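PDB 4ZM4: aminotransferase from Streptomyces pactum, which belongs to the class-III family of pyridoxal-5'-phosphate-dependent aminotransferases, built as a dimer on the aspartate aminotransferase-type fold. Local coordinates for residues 15-20 with 41-46; 81-86 with 314-319; 195-200 with 383-388. The protein carries 1 engineered substitution. All blocks are in the same frame, centred on the assembly; numbering follows the deposited sequence.

Contact 1 (15-20 with 41-46); sequences AESLDG and PLVVRS
Val43 and Pro41 press against one flank of the N-terminal helix 14-22, meeting Ala15, Ser17 and Leu18, and the packing is closest around Val43. Its CG2 methyl enters between Ser17 and Leu18: CG2 of Val43 is 3.5 Å from OG of Ser17 and 3.7 Å from the backbone N of Leu18. The CG1 methyl of Val43 touches the same hydroxyl, so OG of Ser17 rests over the fork of the valine. With chi1 of Ser17 at 156°, OG swings anti to the backbone N and reaches across toward the valine, where its contact is van der Waals. CB of Leu18 adds a further contact to CG2 of Val43, at 4.1 Å. Beyond this pair, Val55 lies against both Ser17 and Val43, and Ile21 of the same helix also touches Val43.

In this class-III aminotransferase dimer the contact lies at the subunit interface: His97 of the second subunit packs on Val43 and Pro96 of the second subunit on Leu18. The helix is laid over a loop that leads into strand 44-48 of the small mixed sheet. The side chain of Asn14 ties the two together, its OD1 accepting from the backbone N of Val43.

Toward Pro41 the fit becomes looser and more exposed. The proline ring lies against the backbone of Ala15, with CB of Pro41 3.8 Å from CA of Ala15, and its CG is 4.0 Å from CB of Ala15, an exposed residue. Leu18 crosses Pro41 at about a right angle, offering just the tip of one branch: CD2 of Leu18 stops 4.2 Å from CB of Pro41.

Contact 2 (81-86 with 314-319); sequences DAVADQ and NHAALR
Arg319 lies across helix 77-89 as a knob in a hole formed by Ala82, Val83, Asp85 and Gln86, joining two helices of the class-III aminotransferase fold that run nearly antiparallel. The short segments make an angle of 157° and their axes approach to 8.6 Å. CG of Arg319 stands anti to its own N and the chain bends at chi2, which carries the guanidinium along the side of the neighbouring helix.

There the group is met from two directions. The carbonyl oxygen of Ala82 sits over the centre of one guanidinium face, without a hydrogen bond. At the edge, NH1 and NH2 of Arg319 both grip OD2 of Asp85, at 3.0 and 3.1 Å, in a salt bridge that uses the anti side of the carboxylate; the carboxylate and guanidinium planes stand 90° apart. OD2 also pairs with Lys89, so this one oxygen is shared between two cations.

Gln86 folds back at chi2 and lays its CG 3.5 Å from the carbonyl O of His315. Its NE2 bonds to the O of Gly90, which helps fix the rotation of the amide. Away from the guanidinium, CG1 of Val83 meets CB of Ala316 at 4.4 Å. The second bond of NH1 of Arg319 runs 2.9 Å to OE1 of Gln86, tilted 34° from that amide's carbonyl plane.

Contact 3 (195-200 with 383-388); sequences WNDPDA and EPRDLR
Segments 195-200 and 383-388 come closest at Trp195 and Asp386, whose CA atoms are 5.3 Å apart, and Asn196 faces Arg385 with positive phi and psi (56° and 39°), in the left-handed helical conformation. Each segment leads into a helix of the class-III aminotransferase fold through an N-cap aspartate: Asp197 starts helix 198-208, its OD1 accepting from N of Ala200, and Asp386 starts helix 387-393, its OD1 accepting from N of Gln389. The contact therefore joins two helix starts, one following strand 190-193 at the edge of the large sheet.

The main bond between them is made by the amide of Asn196. Its ND2 gives a nearly straight bond of 3.0 Å to O of Arg385, arriving in the carbonyl plane on a lone pair. ND2 is also bonded to O of Pro228, and OD1 of Asn196 accepts from N of Ala230, so the buried amide is held at both ends. Trp195, whose NE1 goes to O of Ile227, sets CB 4.0 Å from CB of Asp386.

Arg385 starts with CG between its backbone N and carbonyl carbon (chi1 66°), then bends at chi2 and reaches over Asn196, bringing CD to 3.7 Å from CB of Asn196. CB of Asp197 lies over one face of the guanidinium, while OD2 of Asp197 lies well out of its plane, where it can act only through charge, since no N-H points at it. NH1 of Arg385 forms a salt bridge with OD2 of its neighbour Asp386 and makes a weak hydrogen bond, 3.4 Å long, to O of Trp195.

How the contacts relate
Contact 1 is a surface contact, whereas contacts 2 and 3 are partly buried. Contact 1 lays a helix on a loop through apolar groups and a serine hydroxyl; contact 2 pairs two helices round an arginine, and contact 3 joins two helix starts through an amide and another arginine. No helix or strand is shared among them. The second subunit touches contacts 1 and 2 but not contact 3. Contacts 2 and 3 lie on opposite sides of the chain's centre, their centres 42 Å apart, yet their segments alternate along the sequence. Contact 1 closes before either opens, and its nearest atoms are about 16 Å from those of contact 2.

Contact 1 (15-20 with 41-46)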
loop_
_atom_site.group_PDB
_atom_site.type_symbol
_atom_site.label_atom_id
_atom_site.label_comp_id
_atom_site.label_asym_id
_atom_site.label_seq_id
_atom_site.Cartn_x
_atom_site.Cartn_y
_atom_site.Cartn_z
ATOM N N ALA B 15 13.602 -20.531 15.900
ATOM C CA ALA B 15 14.812 -19.714 15.818
ATOM C C ALA B 15 15.568 -19.964 14.518
ATOM O O ALA B 15 15.996 -19.015 13.863
ATOM C CB ALA B 15 15.722 -19.962 17.013
ATOM N N GLU B 16 15.734 -21.231 14.163
ATOM C CA GLU B 16 16.436 -21.603 12.933
ATOM C C GLU B 16 15.668 -21.151 11.701
ATOM O O GLU B 16 16.261 -20.756 10.701
ATOM C CB GLU B 16 16.683 -23.130 12.867
ATOM C CG GLU B 16 17.821 -23.615 13.778
ATOM C CD GLU B 16 17.772 -25.102 14.140
ATOM O OE1 GLU B 16 16.786 -25.805 13.803
ATOM O OE2 GLU B 16 18.748 -25.564 14.772
ATOM N N SER B 17 14.351 -21.269 11.769
ATOM C CA SER B 17 13.506 -20.918 10.643
ATOM C C SER B 17 13.504 -19.409 10.448
ATOM O O SER B 17 13.562 -18.935 9.312
ATOM C CB SER B 17 12.098 -21.490 10.835
ATOM O OG SER B 17 11.169 -20.732 10.089
ATOM N N LEU B 18 13.501 -18.646 11.544
ATOM C CA LEU B 18 13.700 -17.176 11.474
ATOM C C LEU B 18 15.056 -16.753 10.898
ATOM O O LEU B 18 15.138 -15.788 10.150
ATOM C CB LEU B 18 13.521 -16.513 12.839
ATOM C CG LEU B 18 13.602 -14.976 12.856
ATOM C CD1 LEU B 18 12.596 -14.328 11.930
ATOM C CD2 LEU B 18 13.408 -14.418 14.260
ATOM N N ASP B 19 16.112 -17.484 11.213
ATOM C CA ASP B 19 17.432 -17.202 10.647
ATOM C C ASP B 19 17.425 -17.430 9.145
ATOM O O ASP B 19 18.067 -16.680 8.411
ATOM C CB ASP B 19 18.545 -18.055 11.318
ATOM C CG ASP B 19 18.927 -17.540 12.713
ATOM O OD1 ASP B 19 18.801 -16.333 12.981
ATOM O OD2 ASP B 19 19.375 -18.344 13.559
ATOM N N GLY B 20 16.713 -18.462 8.689
ATOM C CA GLY B 20 16.532 -18.710 7.271
ATOM C C GLY B 20 15.811 -17.552 6.611
ATOM O O GLY B 20 16.170 -17.098 5.504
ATOM N N PRO B 41 11.743 -16.150 19.255
ATOM C CA PRO B 41 11.290 -16.403 17.884
ATOM C C PRO B 41 10.025 -17.220 17.778
ATOM O O PRO B 41 9.844 -18.190 18.527
ATOM C CB PRO B 41 12.462 -17.155 17.259
ATOM C CG PRO B 41 13.651 -16.660 18.009
ATOM C CD PRO B 41 13.189 -16.361 19.411
ATOM N N LEU B 42 9.177 -16.835 16.815
ATOM C CA LEU B 42 7.948 -17.525 16.475
ATOM C C LEU B 42 7.740 -17.337 14.996
ATOM O O LEU B 42 7.616 -16.203 14.542
ATOM C CB LEU B 42 6.778 -16.914 17.244
ATOM C CG LEU B 42 5.450 -17.685 17.275
ATOM C CD1 LEU B 42 4.437 -16.873 18.060
ATOM C CD2 LEU B 42 4.881 -17.997 15.897
ATOM N N VAL B 43 7.732 -18.432 14.237
ATOM C CA VAL B 43 7.448 -18.378 12.832
ATOM C C VAL B 43 6.152 -19.127 12.577
ATOM O O VAL B 43 5.992 -20.273 12.972
ATOM C CB VAL B 43 8.578 -19.006 11.982
ATOM C CG1 VAL B 43 8.255 -18.878 10.504
ATOM C CG2 VAL B 43 9.906 -18.352 12.281
ATOM N N VAL B 44 5.230 -18.494 11.872
ATOM C CA VAL B 44 3.904 -19.083 11.658
ATOM C C VAL B 44 3.917 -20.076 10.515
ATOM O O VAL B 44 4.598 -19.865 9.512
ATOM C CB VAL B 44 2.836 -17.995 11.372
ATOM C CG1 VAL B 44 1.483 -18.631 11.104
ATOM C CG2 VAL B 44 2.742 -17.035 12.565
ATOM N N ARG B 45 3.213 -21.177 10.709
ATOM C CA ARG B 45 2.971 -22.167 9.684
ATOM C C ARG B 45 1.524 -22.046 9.149
ATOM O O ARG B 45 1.279 -22.188 7.957
ATOM C CB ARG B 45 3.179 -23.560 10.272
ATOM C CG ARG B 45 2.587 -24.715 9.442
ATOM C CD ARG B 45 3.217 -26.053 9.831
ATOM N NE ARG B 45 4.642 -26.070 9.502
ATOM C CZ ARG B 45 5.511 -27.007 9.896
ATOM N NH1 ARG B 45 5.110 -28.012 10.668
ATOM N NH2 ARG B 45 6.793 -26.931 9.542
ATOM N N SER B 46 0.579 -21.816 10.064
ATOM C CA SER B 46 -0.795 -21.630 9.689
ATOM C C SER B 46 -1.519 -20.891 10.818
ATOM O O SER B 46 -1.005 -20.755 11.931
ATOM C CB SER B 46 -1.454 -22.977 9.394
ATOM O OG SER B 46 -1.885 -23.658 10.585
#

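Contact 2 (81-86 with 314-319)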
loop_
_atom_site.group_PDB
_atom_site.type_symbol
_atom_site.label_atom_id
_atom_site.label_comp_id
_atom_site.label_asym_id
_atom_site.label_seq_id
_atom_site.Cartn_x
_atom_site.Cartn_y
_atom_site.Cartn_z
ATOM N N ASP B 81 -14.090 -17.004 1.001
ATOM C CA ASP B 81 -14.807 -17.553 -0.140
ATOM C C ASP B 81 -15.173 -16.495 -1.147
ATOM O O ASP B 81 -15.079 -16.722 -2.347
ATOM C CB ASP B 81 -16.089 -18.264 0.308
ATOM C CG ASP B 81 -15.821 -19.567 1.052
ATOM O OD1 ASP B 81 -14.671 -20.076 1.020
ATOM O OD2 ASP B 81 -16.789 -20.089 1.652
ATOM N N ALA B 82 -15.614 -15.336 -0.669
ATOM C CA ALA B 82 -15.929 -14.223 -1.569
ATOM C C ALA B 82 -14.672 -13.741 -2.332
ATOM O O ALA B 82 -14.704 -13.534 -3.560
ATOM C CB ALA B 82 -16.593 -13.080 -0.815
ATOM N N VAL B 83 -13.554 -13.622 -1.629
ATOM C CA VAL B 83 -12.311 -13.142 -2.263
ATOM C C VAL B 83 -11.760 -14.155 -3.255
ATOM O O VAL B 83 -11.406 -13.797 -4.380
ATOM C CB VAL B 83 -11.256 -12.774 -1.217
ATOM C CG1 VAL B 83 -9.953 -12.388 -1.887
ATOM C CG2 VAL B 83 -11.755 -11.636 -0.344
ATOM N N ALA B 84 -11.794 -15.430 -2.896
ATOM C CA ALA B 84 -11.406 -16.497 -3.821
ATOM C C ALA B 84 -12.286 -16.563 -5.071
ATOM O O ALA B 84 -11.809 -16.808 -6.183
ATOM C CB ALA B 84 -11.426 -17.841 -3.112
ATOM N N ASP B 85 -13.579 -16.344 -4.903
ATOM C CA ASP B 85 -14.472 -16.247 -6.045
ATOM C C ASP B 85 -14.075 -15.106 -6.994
ATOM O O ASP B 85 -14.173 -15.237 -8.203
ATOM C CB ASP B 85 -15.902 -16.037 -5.568
ATOM C CG ASP B 85 -16.893 -16.032 -6.713
ATOM O OD1 ASP B 85 -16.887 -17.012 -7.458
ATOM O OD2 ASP B 85 -17.673 -15.070 -6.863
ATOM N N GLN B 86 -13.653 -13.990 -6.427
ATOM C CA GLN B 86 -13.215 -12.853 -7.222
ATOM C C GLN B 86 -11.943 -13.134 -8.009
ATOM O O GLN B 86 -11.797 -12.638 -9.130
ATOM C CB GLN B 86 -12.997 -11.611 -6.348
ATOM C CG GLN B 86 -13.077 -10.322 -7.139
ATOM C CD GLN B 86 -14.373 -10.261 -7.933
ATOM O OE1 GLN B 86 -15.443 -10.397 -7.370
ATOM N NE2 GLN B 86 -14.267 -10.051 -9.242
ATOM N N ASN B 314 -8.801 -2.374 -6.293
ATOM C CA ASN B 314 -8.868 -3.536 -7.164
ATOM C C ASN B 314 -10.040 -4.413 -6.758
ATOM O O ASN B 314 -10.579 -4.295 -5.656
ATOM C CB ASN B 314 -7.526 -4.327 -7.156
ATOM C CG ASN B 314 -7.202 -4.933 -5.805
ATOM O OD1 ASN B 314 -7.669 -6.042 -5.461
ATOM N ND2 ASN B 314 -6.370 -4.241 -5.029
ATOM N N HIS B 315 -10.419 -5.334 -7.634
ATOM C CA HIS B 315 -11.685 -6.051 -7.476
ATOM C C HIS B 315 -11.661 -7.039 -6.314
ATOM O O HIS B 315 -12.656 -7.154 -5.594
ATOM C CB HIS B 315 -12.090 -6.761 -8.769
ATOM C CG HIS B 315 -11.882 -5.943 -10.003
ATOM N ND1 HIS B 315 -12.139 -4.600 -10.048
ATOM C CD2 HIS B 315 -11.390 -6.274 -11.224
ATOM C CE1 HIS B 315 -11.816 -4.127 -11.245
ATOM N NE2 HIS B 315 -11.356 -5.122 -11.977
ATOM N N ALA B 316 -10.538 -7.720 -6.111
ATOM C CA ALA B 316 -10.376 -8.563 -4.921
ATOM C C ALA B 316 -10.507 -7.766 -3.631
ATOM O O ALA B 316 -11.293 -8.139 -2.753
ATOM C CB ALA B 316 -9.044 -9.286 -4.933
ATOM N N ALA B 317 -9.789 -6.652 -3.526
ATOM C CA ALA B 317 -9.881 -5.797 -2.338
ATOM C C ALA B 317 -11.312 -5.325 -2.062
ATOM O O ALA B 317 -11.783 -5.395 -0.921
ATOM C CB ALA B 317 -8.970 -4.572 -2.469
ATOM N N LEU B 318 -12.005 -4.858 -3.085
ATOM C CA LEU B 318 -13.389 -4.398 -2.908
ATOM C C LEU B 318 -14.395 -5.548 -2.688
ATOM O O LEU B 318 -15.368 -5.391 -1.947
ATOM C CB LEU B 318 -13.813 -3.474 -4.053
ATOM C CG LEU B 318 -12.926 -2.232 -4.177
ATOM C CD1 LEU B 318 -13.598 -1.182 -5.063
ATOM C CD2 LEU B 318 -12.581 -1.616 -2.821
ATOM N N ARG B 319 -14.120 -6.725 -3.229
ATOM C CA ARG B 319 -14.899 -7.906 -2.838
ATOM C C ARG B 319 -14.753 -8.174 -1.332
ATOM O O ARG B 319 -15.727 -8.503 -0.634
ATOM C CB ARG B 319 -14.473 -9.126 -3.671
ATOM C CG ARG B 319 -15.402 -10.328 -3.557
ATOM C CD ARG B 319 -16.774 -10.077 -4.180
ATOM N NE ARG B 319 -17.648 -11.217 -3.964
ATOM C CZ ARG B 319 -17.708 -12.284 -4.747
ATOM N NH1 ARG B 319 -16.977 -12.380 -5.845
ATOM N NH2 ARG B 319 -18.510 -13.271 -4.431
#

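Contact 3 (195-200 with 383-388)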
loop_
_atom_site.group_PDB
_atom_site.type_symbol
_atom_site.label_atom_id
_atom_site.label_comp_id
_atom_site.label_asym_id
_atom_site.label_seq_id
_atom_site.Cartn_x
_atom_site.Cartn_y
_atom_site.Cartn_z
ATOM N N TRP B 195 -1.755 14.646 23.629
ATOM C CA TRP B 195 -3.107 14.125 23.590
ATOM C C TRP B 195 -3.859 14.593 24.833
ATOM O O TRP B 195 -3.258 14.695 25.889
ATOM C CB TRP B 195 -3.022 12.611 23.581
ATOM C CG TRP B 195 -4.323 11.814 23.438
ATOM C CD1 TRP B 195 -4.633 10.672 24.095
ATOM C CD2 TRP B 195 -5.423 12.057 22.539
ATOM N NE1 TRP B 195 -5.833 10.195 23.677
ATOM C CE2 TRP B 195 -6.344 11.025 22.731
ATOM C CE3 TRP B 195 -5.708 13.050 21.610
ATOM C CZ2 TRP B 195 -7.520 10.938 22.036
ATOM C CZ3 TRP B 195 -6.901 12.979 20.924
ATOM C CH2 TRP B 195 -7.803 11.939 21.155
ATOM N N ASN B 196 -5.135 14.926 24.676
ATOM C CA ASN B 196 -6.009 15.340 25.753
ATOM C C ASN B 196 -5.507 16.535 26.548
ATOM O O ASN B 196 -5.644 16.583 27.765
ATOM C CB ASN B 196 -6.297 14.156 26.671
ATOM C CG ASN B 196 -7.200 13.113 26.015
ATOM O OD1 ASN B 196 -8.144 13.457 25.311
ATOM N ND2 ASN B 196 -6.923 11.849 26.252
ATOM N N ASP B 197 -4.912 17.513 25.862
ATOM C CA ASP B 197 -4.439 18.776 26.500
ATOM C C ASP B 197 -5.204 19.955 25.909
ATOM O O ASP B 197 -4.712 20.603 24.992
ATOM C CB ASP B 197 -2.935 18.950 26.273
ATOM C CG ASP B 197 -2.363 20.117 27.052
ATOM O OD1 ASP B 197 -3.135 20.976 27.527
ATOM O OD2 ASP B 197 -1.137 20.171 27.214
ATOM N N PRO B 198 -6.428 20.238 26.420
ATOM C CA PRO B 198 -7.270 21.298 25.821
ATOM C C PRO B 198 -6.678 22.718 25.848
ATOM O O PRO B 198 -6.852 23.474 24.900
ATOM C CB PRO B 198 -8.581 21.219 26.606
ATOM C CG PRO B 198 -8.329 20.352 27.776
ATOM C CD PRO B 198 -7.079 19.574 27.564
ATOM N N ASP B 199 -5.992 23.071 26.922
ATOM C CA ASP B 199 -5.324 24.381 27.021
ATOM C C ASP B 199 -4.350 24.579 25.846
ATOM O O ASP B 199 -4.413 25.563 25.153
ATOM C CB ASP B 199 -4.538 24.497 28.339
ATOM C CG ASP B 199 -5.438 24.592 29.575
ATOM O OD1 ASP B 199 -6.625 24.989 29.453
ATOM O OD2 ASP B 199 -4.922 24.274 30.697
ATOM N N ALA B 200 -3.474 23.596 25.633
ATOM C CA ALA B 200 -2.479 23.646 24.576
ATOM C C ALA B 200 -3.126 23.734 23.213
ATOM O O ALA B 200 -2.709 24.506 22.352
ATOM C CB ALA B 200 -1.568 22.415 24.658
ATOM N N GLU B 383 -4.986 7.578 36.228
ATOM C CA GLU B 383 -5.592 7.489 34.877
ATOM C C GLU B 383 -4.861 8.438 33.923
ATOM O O GLU B 383 -5.265 9.582 33.739
ATOM C CB GLU B 383 -7.096 7.769 34.826
ATOM C CG GLU B 383 -7.999 6.596 35.206
ATOM C CD GLU B 383 -7.684 5.288 34.481
ATOM O OE1 GLU B 383 -7.959 4.231 35.073
ATOM O OE2 GLU B 383 -7.154 5.300 33.338
ATOM N N PRO B 384 -3.737 7.982 33.367
ATOM C CA PRO B 384 -2.966 8.837 32.508
ATOM C C PRO B 384 -3.795 9.249 31.320
ATOM O O PRO B 384 -4.604 8.441 30.816
ATOM C CB PRO B 384 -1.797 7.941 32.083
ATOM C CG PRO B 384 -2.285 6.560 32.270
ATOM C CD PRO B 384 -3.139 6.639 33.488
ATOM N N ARG B 385 -3.624 10.496 30.900
ATOM C CA ARG B 385 -4.415 11.048 29.802
ATOM C C ARG B 385 -3.632 11.109 28.498
ATOM O O ARG B 385 -4.196 11.393 27.449
ATOM C CB ARG B 385 -4.932 12.444 30.161
ATOM C CG ARG B 385 -3.851 13.516 30.319
ATOM C CD ARG B 385 -4.278 14.861 29.697
ATOM N NE ARG B 385 -3.572 16.049 30.218
ATOM C CZ ARG B 385 -2.441 16.547 29.714
ATOM N NH1 ARG B 385 -1.823 15.975 28.660
ATOM N NH2 ARG B 385 -1.913 17.620 30.273
ATOM N N ASP B 386 -2.347 10.786 28.550
ATOM C CA ASP B 386 -1.527 10.818 27.368
ATOM C C ASP B 386 -0.359 9.851 27.484
ATOM O O ASP B 386 -0.176 9.228 28.516
ATOM C CB ASP B 386 -1.028 12.243 27.071
ATOM C CG ASP B 386 -0.119 12.801 28.163
ATOM O OD1 ASP B 386 0.572 12.026 28.876
ATOM O OD2 ASP B 386 -0.102 14.036 28.317
ATOM N N LEU B 387 0.389 9.723 26.386
ATOM C CA LEU B 387 1.516 8.797 26.268
ATOM C C LEU B 387 2.585 8.942 27.349
ATOM O O LEU B 387 3.075 7.941 27.868
ATOM C CB LEU B 387 2.155 8.931 24.859
ATOM C CG LEU B 387 3.500 8.244 24.609
ATOM C CD1 LEU B 387 3.351 6.743 24.799
ATOM C CD2 LEU B 387 4.045 8.577 23.217
ATOM N N ARG B 388 2.998 10.171 27.645
ATOM C CA ARG B 388 4.032 10.399 28.675
ATOM C C ARG B 388 3.574 9.956 30.054
ATOM O O ARG B 388 4.313 9.280 30.763
ATOM C CB ARG B 388 4.430 11.859 28.732
ATOM C CG ARG B 388 5.539 12.180 27.761
ATOM C CD ARG B 388 5.483 13.620 27.333
ATOM N NE ARG B 388 6.315 13.808 26.167
ATOM C CZ ARG B 388 7.638 13.967 26.197
ATOM N NH1 ARG B 388 8.299 13.972 27.368
ATOM N NH2 ARG B 388 8.321 14.113 25.046
#